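Local coordinates for chitin elicitor-binding protein (Oryza sativa subsp. japonica, PDB 5JCD), which binds chitin oligosaccharide elicitors from fungal cell walls at the rice cell surface and takes part in signalling for plant defence responses, at residues Gly28-Arg33 / Val64-Arg69; Asn99-Phe104 / Ile130-Ser135; Glu155-Ile160 / Thr170-Asn175. One frame throughout, in Å; residues are numbered along the deposited sequence.

Contact 1 of 3, residues Gly28-Arg33 / Val64-Arg69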
loop_
_atom_site.group_PDB
_atom_site.type_symbol
_atom_site.label_atom_id
_atom_site.label_comp_id
_atom_site.label_asym_id
_atom_site.label_seq_id
_atom_site.Cartn_x
_atom_site.Cartn_y
_atom_site.Cartn_z
ATOM N N GLY A 28 17.801 -0.516 0.549
ATOM C CA GLY A 28 18.132 -0.496 1.971
ATOM C C GLY A 28 17.343 0.534 2.756
ATOM O O GLY A 28 16.863 0.255 3.856
ATOM N N ASN A 29 17.211 1.738 2.199
ATOM C CA ASN A 29 16.414 2.782 2.842
ATOM C C ASN A 29 14.923 2.473 2.929
ATOM O O ASN A 29 14.251 2.813 3.912
ATOM C CB ASN A 29 16.591 4.108 2.129
ATOM C CG ASN A 29 17.851 4.794 2.515
ATOM O OD1 ASN A 29 18.638 5.199 1.666
ATOM N ND2 ASN A 29 18.066 4.930 3.812
ATOM N N LEU A 30 14.406 1.860 1.874
ATOM C CA LEU A 30 13.009 1.468 1.825
ATOM C C LEU A 30 12.764 0.427 2.908
ATOM O O LEU A 30 11.796 0.518 3.663
ATOM C CB LEU A 30 12.665 0.929 0.424
ATOM C CG LEU A 30 12.561 2.007 -0.656
ATOM C CD1 LEU A 30 12.351 1.435 -2.061
ATOM C CD2 LEU A 30 11.408 2.902 -0.290
ATOM N N VAL A 31 13.670 -0.541 3.002
ATOM C CA VAL A 31 13.603 -1.557 4.050
ATOM C C VAL A 31 13.524 -0.891 5.410
ATOM O O VAL A 31 12.770 -1.328 6.278
ATOM C CB VAL A 31 14.814 -2.501 4.021
ATOM C CG1 VAL A 31 14.814 -3.410 5.250
ATOM C CG2 VAL A 31 14.822 -3.310 2.740
ATOM N N ALA A 32 14.314 0.168 5.576
ATOM C CA ALA A 32 14.333 0.940 6.813
ATOM C C ALA A 32 13.075 1.788 7.057
ATOM O O ALA A 32 12.492 1.730 8.139
ATOM C CB ALA A 32 15.582 1.822 6.861
ATOM N N ARG A 33 12.649 2.564 6.065
ATOM C CA ARG A 33 11.474 3.419 6.240
ATOM C C ARG A 33 10.238 2.562 6.509
ATOM O O ARG A 33 9.376 2.904 7.315
ATOM C CB ARG A 33 11.222 4.276 4.987
ATOM C CG ARG A 33 9.865 5.039 4.960
ATOM C CD ARG A 33 9.674 5.808 3.634
ATOM N NE ARG A 33 10.957 6.307 3.153
ATOM C CZ ARG A 33 11.199 6.719 1.916
ATOM N NH1 ARG A 33 10.243 6.703 0.993
ATOM N NH2 ARG A 33 12.417 7.136 1.598
ATOM N N VAL A 64 8.244 0.598 -6.685
ATOM C CA VAL A 64 8.804 -0.551 -6.015
ATOM C C VAL A 64 7.695 -1.274 -5.310
ATOM O O VAL A 64 6.920 -0.677 -4.569
ATOM C CB VAL A 64 9.830 -0.154 -4.920
ATOM C CG1 VAL A 64 10.434 -1.413 -4.257
ATOM C CG2 VAL A 64 10.913 0.716 -5.492
ATOM N N LYS A 65 7.651 -2.582 -5.501
ATOM C CA LYS A 65 6.689 -3.404 -4.818
ATOM C C LYS A 65 7.136 -3.612 -3.383
ATOM O O LYS A 65 8.198 -4.153 -3.138
ATOM C CB LYS A 65 6.604 -4.734 -5.526
ATOM C CG LYS A 65 5.297 -5.487 -5.332
ATOM C CD LYS A 65 5.266 -6.665 -6.313
ATOM C CE LYS A 65 3.927 -7.357 -6.386
ATOM N NZ LYS A 65 3.527 -7.961 -5.104
ATOM N N ILE A 66 6.309 -3.226 -2.432
ATOM C CA ILE A 66 6.682 -3.384 -1.038
ATOM C C ILE A 66 5.695 -4.306 -0.330
ATOM O O ILE A 66 4.539 -3.964 -0.188
ATOM C CB ILE A 66 6.810 -2.018 -0.322
ATOM C CG1 ILE A 66 7.847 -1.159 -1.068
ATOM C CG2 ILE A 66 7.167 -2.211 1.158
ATOM C CD1 ILE A 66 8.129 0.159 -0.456
ATOM N N PRO A 67 6.157 -5.511 0.053
ATOM C CA PRO A 67 5.378 -6.534 0.770
ATOM C C PRO A 67 5.285 -6.251 2.252
ATOM O O PRO A 67 6.178 -5.617 2.812
ATOM C CB PRO A 67 6.168 -7.838 0.533
ATOM C CG PRO A 67 7.483 -7.449 -0.010
ATOM C CD PRO A 67 7.538 -5.945 -0.206
ATOM N N PHE A 68 4.191 -6.666 2.873
ATOM C CA PHE A 68 4.069 -6.497 4.306
ATOM C C PHE A 68 3.038 -7.446 4.878
ATOM O O PHE A 68 2.282 -8.063 4.145
ATOM C CB PHE A 68 3.713 -5.039 4.659
ATOM C CG PHE A 68 2.448 -4.540 4.013
ATOM C CD1 PHE A 68 1.220 -4.711 4.637
ATOM C CD2 PHE A 68 2.491 -3.896 2.779
ATOM C CE1 PHE A 68 0.064 -4.256 4.035
ATOM C CE2 PHE A 68 1.347 -3.448 2.180
ATOM C CZ PHE A 68 0.129 -3.619 2.798
ATOM N N ARG A 69 2.999 -7.537 6.200
ATOM C CA ARG A 69 2.004 -8.339 6.863
ATOM C C ARG A 69 0.712 -7.579 7.015
ATOM O O ARG A 69 0.682 -6.498 7.567
ATOM C CB ARG A 69 2.513 -8.814 8.221
ATOM C CG ARG A 69 1.979 -10.194 8.610
ATOM C CD ARG A 69 1.575 -10.238 10.074
ATOM N NE ARG A 69 2.674 -9.792 10.926
ATOM C CZ ARG A 69 2.576 -9.603 12.236
ATOM N NH1 ARG A 69 1.421 -9.824 12.844
ATOM N NH2 ARG A 69 3.627 -9.199 12.937
#

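Contact 2 of 3, residues Asn99-Phe104 / Ile130-Ser135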
loop_
_atom_site.group_PDB
_atom_site.type_symbol
_atom_site.label_atom_id
_atom_site.label_comp_id
_atom_site.label_asym_id
_atom_site.label_seq_id
_atom_site.Cartn_x
_atom_site.Cartn_y
_atom_site.Cartn_z
ATOM N N ASN A 99 2.376 12.889 0.419
ATOM C CA ASN A 99 3.733 13.097 -0.068
ATOM C C ASN A 99 4.715 12.020 0.361
ATOM O O ASN A 99 5.802 11.912 -0.206
ATOM C CB ASN A 99 4.249 14.481 0.338
ATOM C CG ASN A 99 3.293 15.590 -0.066
ATOM O OD1 ASN A 99 2.655 15.512 -1.105
ATOM N ND2 ASN A 99 3.149 16.599 0.788
ATOM N N VAL A 100 4.373 11.270 1.405
ATOM C CA VAL A 100 5.217 10.139 1.800
ATOM C C VAL A 100 4.632 8.765 1.398
ATOM O O VAL A 100 5.348 7.891 0.910
ATOM C CB VAL A 100 5.525 10.166 3.299
ATOM C CG1 VAL A 100 6.586 9.120 3.643
ATOM C CG2 VAL A 100 6.011 11.548 3.687
ATOM N N PHE A 101 3.327 8.596 1.578
ATOM C CA PHE A 101 2.694 7.308 1.354
ATOM C C PHE A 101 1.702 7.281 0.185
ATOM O O PHE A 101 0.702 6.530 0.204
ATOM C CB PHE A 101 2.070 6.818 2.653
ATOM C CG PHE A 101 3.075 6.641 3.742
ATOM C CD1 PHE A 101 3.935 5.556 3.734
ATOM C CD2 PHE A 101 3.205 7.593 4.749
ATOM C CE1 PHE A 101 4.887 5.394 4.715
ATOM C CE2 PHE A 101 4.158 7.448 5.747
ATOM C CZ PHE A 101 5.000 6.344 5.736
ATOM N N ASN A 102 1.976 8.118 -0.819
ATOM C CA ASN A 102 1.302 8.009 -2.099
ATOM C C ASN A 102 -0.207 8.203 -1.981
ATOM O O ASN A 102 -0.952 7.809 -2.870
ATOM C CB ASN A 102 1.552 6.602 -2.706
ATOM C CG ASN A 102 2.995 6.357 -3.128
ATOM O OD1 ASN A 102 3.322 5.268 -3.603
ATOM N ND2 ASN A 102 3.852 7.357 -2.992
ATOM N N ALA A 103 -0.655 8.807 -0.889
ATOM C CA ALA A 103 -2.085 8.855 -0.569
ATOM C C ALA A 103 -2.745 7.464 -0.537
ATOM O O ALA A 103 -3.947 7.346 -0.782
ATOM C CB ALA A 103 -2.841 9.792 -1.530
ATOM N N PHE A 104 -1.975 6.423 -0.208
ATOM C CA PHE A 104 -2.578 5.107 0.020
ATOM C C PHE A 104 -3.481 5.139 1.238
ATOM O O PHE A 104 -4.355 4.293 1.388
ATOM C CB PHE A 104 -1.530 3.988 0.177
ATOM C CG PHE A 104 -0.989 3.488 -1.121
ATOM C CD1 PHE A 104 -1.845 2.970 -2.086
ATOM C CD2 PHE A 104 0.373 3.511 -1.376
ATOM C CE1 PHE A 104 -1.357 2.500 -3.306
ATOM C CE2 PHE A 104 0.869 3.051 -2.592
ATOM C CZ PHE A 104 0.002 2.539 -3.556
ATOM N N ILE A 130 1.167 3.838 10.317
ATOM C CA ILE A 130 0.535 4.081 9.027
ATOM C C ILE A 130 -0.195 2.805 8.558
ATOM O O ILE A 130 0.439 1.810 8.221
ATOM C CB ILE A 130 1.593 4.495 7.977
ATOM C CG1 ILE A 130 2.454 5.657 8.494
ATOM C CG2 ILE A 130 0.946 4.823 6.643
ATOM C CD1 ILE A 130 1.673 6.932 8.828
ATOM N N PRO A 131 -1.533 2.832 8.529
ATOM C CA PRO A 131 -2.298 1.643 8.137
ATOM C C PRO A 131 -2.436 1.472 6.620
ATOM O O PRO A 131 -3.507 1.727 6.083
ATOM C CB PRO A 131 -3.678 1.927 8.722
ATOM C CG PRO A 131 -3.799 3.435 8.613
ATOM C CD PRO A 131 -2.406 3.970 8.858
ATOM N N LEU A 132 -1.385 1.030 5.941
ATOM C CA LEU A 132 -1.486 0.719 4.507
ATOM C C LEU A 132 -2.639 -0.244 4.217
ATOM O O LEU A 132 -2.869 -1.223 4.953
ATOM C CB LEU A 132 -0.172 0.123 4.006
ATOM C CG LEU A 132 1.051 0.988 4.318
ATOM C CD1 LEU A 132 2.318 0.257 3.984
ATOM C CD2 LEU A 132 0.970 2.288 3.510
ATOM N N PRO A 133 -3.385 0.039 3.149
ATOM C CA PRO A 133 -4.574 -0.759 2.850
ATOM C C PRO A 133 -4.246 -2.159 2.303
ATOM O O PRO A 133 -3.352 -2.348 1.470
ATOM C CB PRO A 133 -5.292 0.087 1.799
ATOM C CG PRO A 133 -4.183 0.784 1.086
ATOM C CD PRO A 133 -3.087 1.013 2.086
ATOM N N CYS A 134 -4.997 -3.138 2.780
ATOM C CA CYS A 134 -4.772 -4.513 2.390
ATOM C C CYS A 134 -6.003 -5.330 2.699
ATOM O O CYS A 134 -6.985 -4.820 3.224
ATOM C CB CYS A 134 -3.551 -5.104 3.127
ATOM S SG CYS A 134 -3.652 -5.125 4.952
ATOM N N SER A 135 -5.934 -6.608 2.351
ATOM C CA SER A 135 -6.993 -7.547 2.660
ATOM C C SER A 135 -6.425 -8.941 2.593
ATOM O O SER A 135 -5.373 -9.170 1.973
ATOM C CB SER A 135 -8.143 -7.426 1.664
ATOM O OG SER A 135 -9.181 -8.346 1.969
#

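Contact 3 of 3, residues Glu155-Ile160 / Thr170-Asn175. With NAG (2-acetamido-2-deoxy-beta-D-glucopyranose), chain D.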
loop_
_atom_site.group_PDB
_atom_site.type_symbol
_atom_site.label_atom_id
_atom_site.label_comp_id
_atom_site.label_asym_id
_atom_site.label_seq_id
_atom_site.Cartn_x
_atom_site.Cartn_y
_atom_site.Cartn_z
ATOM N N GLU A 155 -4.207 5.861 -17.784
ATOM C CA GLU A 155 -4.471 4.437 -17.632
ATOM C C GLU A 155 -5.962 4.059 -17.660
ATOM O O GLU A 155 -6.843 4.864 -17.347
ATOM C CB GLU A 155 -3.790 3.895 -16.366
ATOM C CG GLU A 155 -2.260 3.840 -16.498
ATOM C CD GLU A 155 -1.504 3.379 -15.241
ATOM O OE1 GLU A 155 -2.111 3.181 -14.161
ATOM O OE2 GLU A 155 -0.266 3.229 -15.341
ATOM N N ASN A 156 -6.229 2.821 -18.055
ATOM C CA ASN A 156 -7.578 2.283 -18.056
ATOM C C ASN A 156 -7.639 0.943 -17.299
ATOM O O ASN A 156 -6.620 0.294 -17.083
ATOM C CB ASN A 156 -8.116 2.150 -19.488
ATOM C CG ASN A 156 -7.219 1.307 -20.383
ATOM O OD1 ASN A 156 -7.182 0.079 -20.257
ATOM N ND2 ASN A 156 -6.524 1.967 -21.323
ATOM N N THR A 157 -8.832 0.535 -16.898
ATOM C CA THR A 157 -8.982 -0.652 -16.069
ATOM C C THR A 157 -8.656 -1.921 -16.845
ATOM O O THR A 157 -8.250 -2.929 -16.265
ATOM C CB THR A 157 -10.417 -0.743 -15.497
ATOM O OG1 THR A 157 -11.360 -0.556 -16.558
ATOM C CG2 THR A 157 -10.652 0.357 -14.482
ATOM N N SER A 158 -8.825 -1.861 -18.161
ATOM C CA SER A 158 -8.523 -2.987 -19.019
ATOM C C SER A 158 -7.044 -3.300 -18.982
ATOM O O SER A 158 -6.645 -4.426 -18.687
ATOM C CB SER A 158 -8.967 -2.721 -20.458
ATOM O OG SER A 158 -8.773 -3.878 -21.256
ATOM N N ALA A 159 -6.225 -2.301 -19.277
ATOM C CA ALA A 159 -4.785 -2.520 -19.317
ATOM C C ALA A 159 -4.218 -2.816 -17.930
ATOM O O ALA A 159 -3.267 -3.578 -17.798
ATOM C CB ALA A 159 -4.088 -1.353 -19.930
ATOM N N ILE A 160 -4.801 -2.211 -16.897
ATOM C CA ILE A 160 -4.337 -2.460 -15.544
ATOM C C ILE A 160 -4.629 -3.911 -15.154
ATOM O O ILE A 160 -3.764 -4.605 -14.653
ATOM C CB ILE A 160 -4.984 -1.478 -14.538
ATOM C CG1 ILE A 160 -4.431 -0.053 -14.733
ATOM C CG2 ILE A 160 -4.753 -1.938 -13.113
ATOM C CD1 ILE A 160 -5.253 1.013 -14.013
ATOM N N THR A 170 -13.335 -8.583 -12.603
ATOM C CA THR A 170 -12.782 -8.829 -11.272
ATOM C C THR A 170 -12.223 -7.521 -10.683
ATOM O O THR A 170 -12.498 -7.160 -9.538
ATOM C CB THR A 170 -11.667 -9.898 -11.303
ATOM O OG1 THR A 170 -12.232 -11.192 -11.559
ATOM C CG2 THR A 170 -10.948 -9.942 -9.990
ATOM N N LEU A 171 -11.442 -6.805 -11.482
ATOM C CA LEU A 171 -10.871 -5.554 -11.010
ATOM C C LEU A 171 -12.013 -4.599 -10.681
ATOM O O LEU A 171 -12.007 -3.970 -9.632
ATOM C CB LEU A 171 -9.923 -4.949 -12.050
ATOM C CG LEU A 171 -9.073 -3.754 -11.585
ATOM C CD1 LEU A 171 -8.164 -4.211 -10.455
ATOM C CD2 LEU A 171 -8.233 -3.181 -12.735
ATOM N N LEU A 172 -13.017 -4.551 -11.557
ATOM C CA LEU A 172 -14.163 -3.645 -11.415
ATOM C C LEU A 172 -15.098 -3.971 -10.260
ATOM O O LEU A 172 -15.530 -3.069 -9.546
ATOM C CB LEU A 172 -14.965 -3.596 -12.718
ATOM C CG LEU A 172 -14.159 -2.955 -13.851
ATOM C CD1 LEU A 172 -14.819 -3.084 -15.234
ATOM C CD2 LEU A 172 -13.798 -1.519 -13.505
ATOM N N THR A 173 -15.393 -5.249 -10.039
ATOM C CA THR A 173 -16.290 -5.596 -8.932
ATOM C C THR A 173 -15.577 -5.463 -7.593
ATOM O O THR A 173 -16.153 -5.025 -6.606
ATOM C CB THR A 173 -16.869 -7.021 -9.061
ATOM O OG1 THR A 173 -15.812 -7.979 -8.955
ATOM C CG2 THR A 173 -17.582 -7.188 -10.396
ATOM N N ARG A 174 -14.329 -5.904 -7.553
ATOM C CA ARG A 174 -13.535 -5.798 -6.344
ATOM C C ARG A 174 -13.436 -4.333 -5.918
ATOM O O ARG A 174 -13.461 -4.012 -4.738
ATOM C CB ARG A 174 -12.137 -6.394 -6.570
ATOM C CG ARG A 174 -11.245 -6.381 -5.346
ATOM C CD ARG A 174 -11.792 -7.296 -4.280
ATOM N NE ARG A 174 -11.246 -6.998 -2.966
ATOM C CZ ARG A 174 -11.612 -7.614 -1.851
ATOM N NH1 ARG A 174 -12.525 -8.575 -1.890
ATOM N NH2 ARG A 174 -11.055 -7.273 -0.695
ATOM N N ASN A 175 -13.328 -3.425 -6.879
ATOM C CA ASN A 175 -13.188 -2.041 -6.478
ATOM C C ASN A 175 -14.445 -1.190 -6.564
ATOM O O ASN A 175 -14.370 0.023 -6.434
ATOM C CB ASN A 175 -12.027 -1.414 -7.234
ATOM C CG ASN A 175 -10.695 -1.994 -6.794
ATOM O OD1 ASN A 175 -10.168 -1.595 -5.762
ATOM N ND2 ASN A 175 -10.145 -2.934 -7.575
HETATM C C1 NAG D . -5.742 1.160 -22.249
HETATM C C2 NAG D . -6.273 1.320 -23.679
HETATM C C3 NAG D . -5.389 0.570 -24.674
HETATM C C4 NAG D . -3.990 1.167 -24.584
HETATM C C5 NAG D . -3.484 0.947 -23.161
HETATM C C6 NAG D . -2.042 1.438 -22.955
HETATM C C7 NAG D . -8.606 1.845 -23.682
HETATM C C8 NAG D . -10.016 1.343 -23.563
HETATM N N2 NAG D . -7.659 0.915 -23.767
HETATM O O3 NAG D . -5.923 0.644 -25.982
HETATM O O4 NAG D . -3.098 0.594 -25.518
HETATM O O5 NAG D . -4.370 1.554 -22.229
HETATM O O6 NAG D . -1.903 2.846 -23.062
HETATM O O7 NAG D . -8.352 3.057 -23.691
#

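Contact 1 of 3, residues Gly28-Arg33 / Val64-Arg69
Leu-30 meets Val-64 and Ile-66 where helix 27-34 packs against strand 63-72, and this one leucine makes every side-chain contact from the helical side. Its CB points toward the strand but makes no contact with it. CG turns to lie beside the backbone N, opposite the carbonyl carbon (chi1 -74°), and from there the two methyls part company. CD1 continues the chain fully extended and reaches Val-64 tip to tip, 3.8 Å from its CG2. The methyl does not sit on that atom alone, because CG1 of Val-64 is 4.1 Å from the same Leu-30 CD1, so it rests over the fork of the valine. The other branch, CD2, serves two neighbours. It faces CD1 of Ile-66 at 4.3 Å, a lighter touch, and it also lies 4.2 Å from the plane of the Arg-33 guanidinium, toward the rim of one face, one turn further along the helix. Tyr-19, Leu-42 and Val-58 close in around Leu-30 from strand 12-20, helix 39-45 and strand 57-58, so the methyls end in a buried setting. The order of strand, two helices and strand here is the beta-alpha-alpha-beta arrangement of LysM modules, consistent with a LysM-like unit at the start of the chain. The side chain of Leu-30 is about 7 Å from that of Pro-22, a chitin-binding residue. Val-64 and Ile-66, two residues apart on the strand, both present their side chains to the helix. No hydrogen bond joins the two segments, so helix and strand are held here by the fit of branched aliphatic groups; the cohesion comes from van der Waals contact and the removal of apolar surface from water, and imposes little directionality.

Contact 2 of 3, residues Asn99-Phe104 / Ile130-Ser135
Ile-130 presses its CG2 methyl like a knob onto the middle of the Phe-101 ring, 4.0 Å from the centroid and only 10° off the ring normal, a CH-pi contact. Its other branch laps over the ring border, with CG1 3.7 Å from CE2 of Phe-101. The opposite ring face is backed by CG1 of Val-100, 3.6 Å above the plane and offset toward the rim, so the phenyl is sandwiched between two aliphatic bumps. CD2 of Leu-132 comes in obliquely at 4.4 Å from CD1 of Phe-101. In the beta-alpha-alpha-beta LysM fold two helices follow one strand, precede its antiparallel partner and pack on one side of the pair; here the chain leaving helix 93-100 meets the segment after strand 127-129, and the Ile-130 side chain is about 6 Å from that of the chitin-binding Asn-114. A type I' beta turn carries the chain from Phe-101 to Phe-104, closed by Phe-104 N to Phe-101 O at 2.7 Å. Beyond it the Pro-133 ring fits against the base of Phe-104, its CD 3.9 Å from Phe-104 CB and its CG 3.5 Å from Phe-104 O. The phenyl of Phe-104 then leads away from residues 130-135, onto Ile-17 and Ala-148.

Contact 3 of 3, residues Glu155-Ile160 / Thr170-Asn175
Leu-171 drives its CD2 methyl into the first turn of helix 157-163, where Thr-157 and Ile-160 receive it. The two helices here, 157-163 and 168-174, are the helical pair of the LysM beta-alpha-alpha-beta fold, in the module known as LysM 2. Packing is closest around that single methyl: CD2 of Leu-171 is 3.5 Å from the backbone O of Thr-157 and 3.7 Å from CG2 of Ile-160, whose side chain it meets at about a right angle. With CG opposite its own backbone N (chi1 -170°), Leu-171 reaches across to the facing helix, and Val-191 of strand 188-193 borders it as well. Leu-172 makes a lighter contact. Partly exposed, it offers CD2 to CG2 of Thr-157 at 3.8 Å, while the Thr-157 hydroxyl is hydrogen-bonded to Glu-168. On the far flank of helix 157-163, Ser-158, a chitin-binding residue, and Ala-159 direct their CB atoms away from the second helix, and with Asn-156 they are partly exposed, unlike the buried Thr-157, Ile-160 and Leu-171. There Asn-156 is the N-cap: its OD1 accepts from Ala-159 N at 2.7 Å, the donor tilted 25° from the carbonyl plane. The same amide carries a glycan, ND2 being joined covalently to C1 of the N-acetylglucosamine, so one carboxamide both caps the helix and bears sugar. Asn-175, the first residue after helix 168-174 to leave helical geometry, donates from ND2 onto a lone pair of Leu-171 O, in its carbonyl plane, at 3.0 Å, beside the backbone bond that the same oxygen accepts from Asn-175 N.

Overall arrangement
From the N terminus the three contacts close one after another, none nested in or crossing another. Contact 1 closes a 30-residue excursion between helix 27-34 and strand 63-72; contact 2 then closes a 25-residue loop within LysM 1; contact 3 closes a short nine-residue link inside LysM 2. The first two are neighbours: Phe-68 of strand 63-72 packs on Leu-132 and Cys-134, and the disulfide from Cys-134 to Cys-70 fastens the same region. Contact 3 is more remote, about 25 Å from contact 1 between centres, yet Ser-135 packs beside Arg-174, and strands 145-150 and 188-193 join LysM 2 to the central mixed sheet.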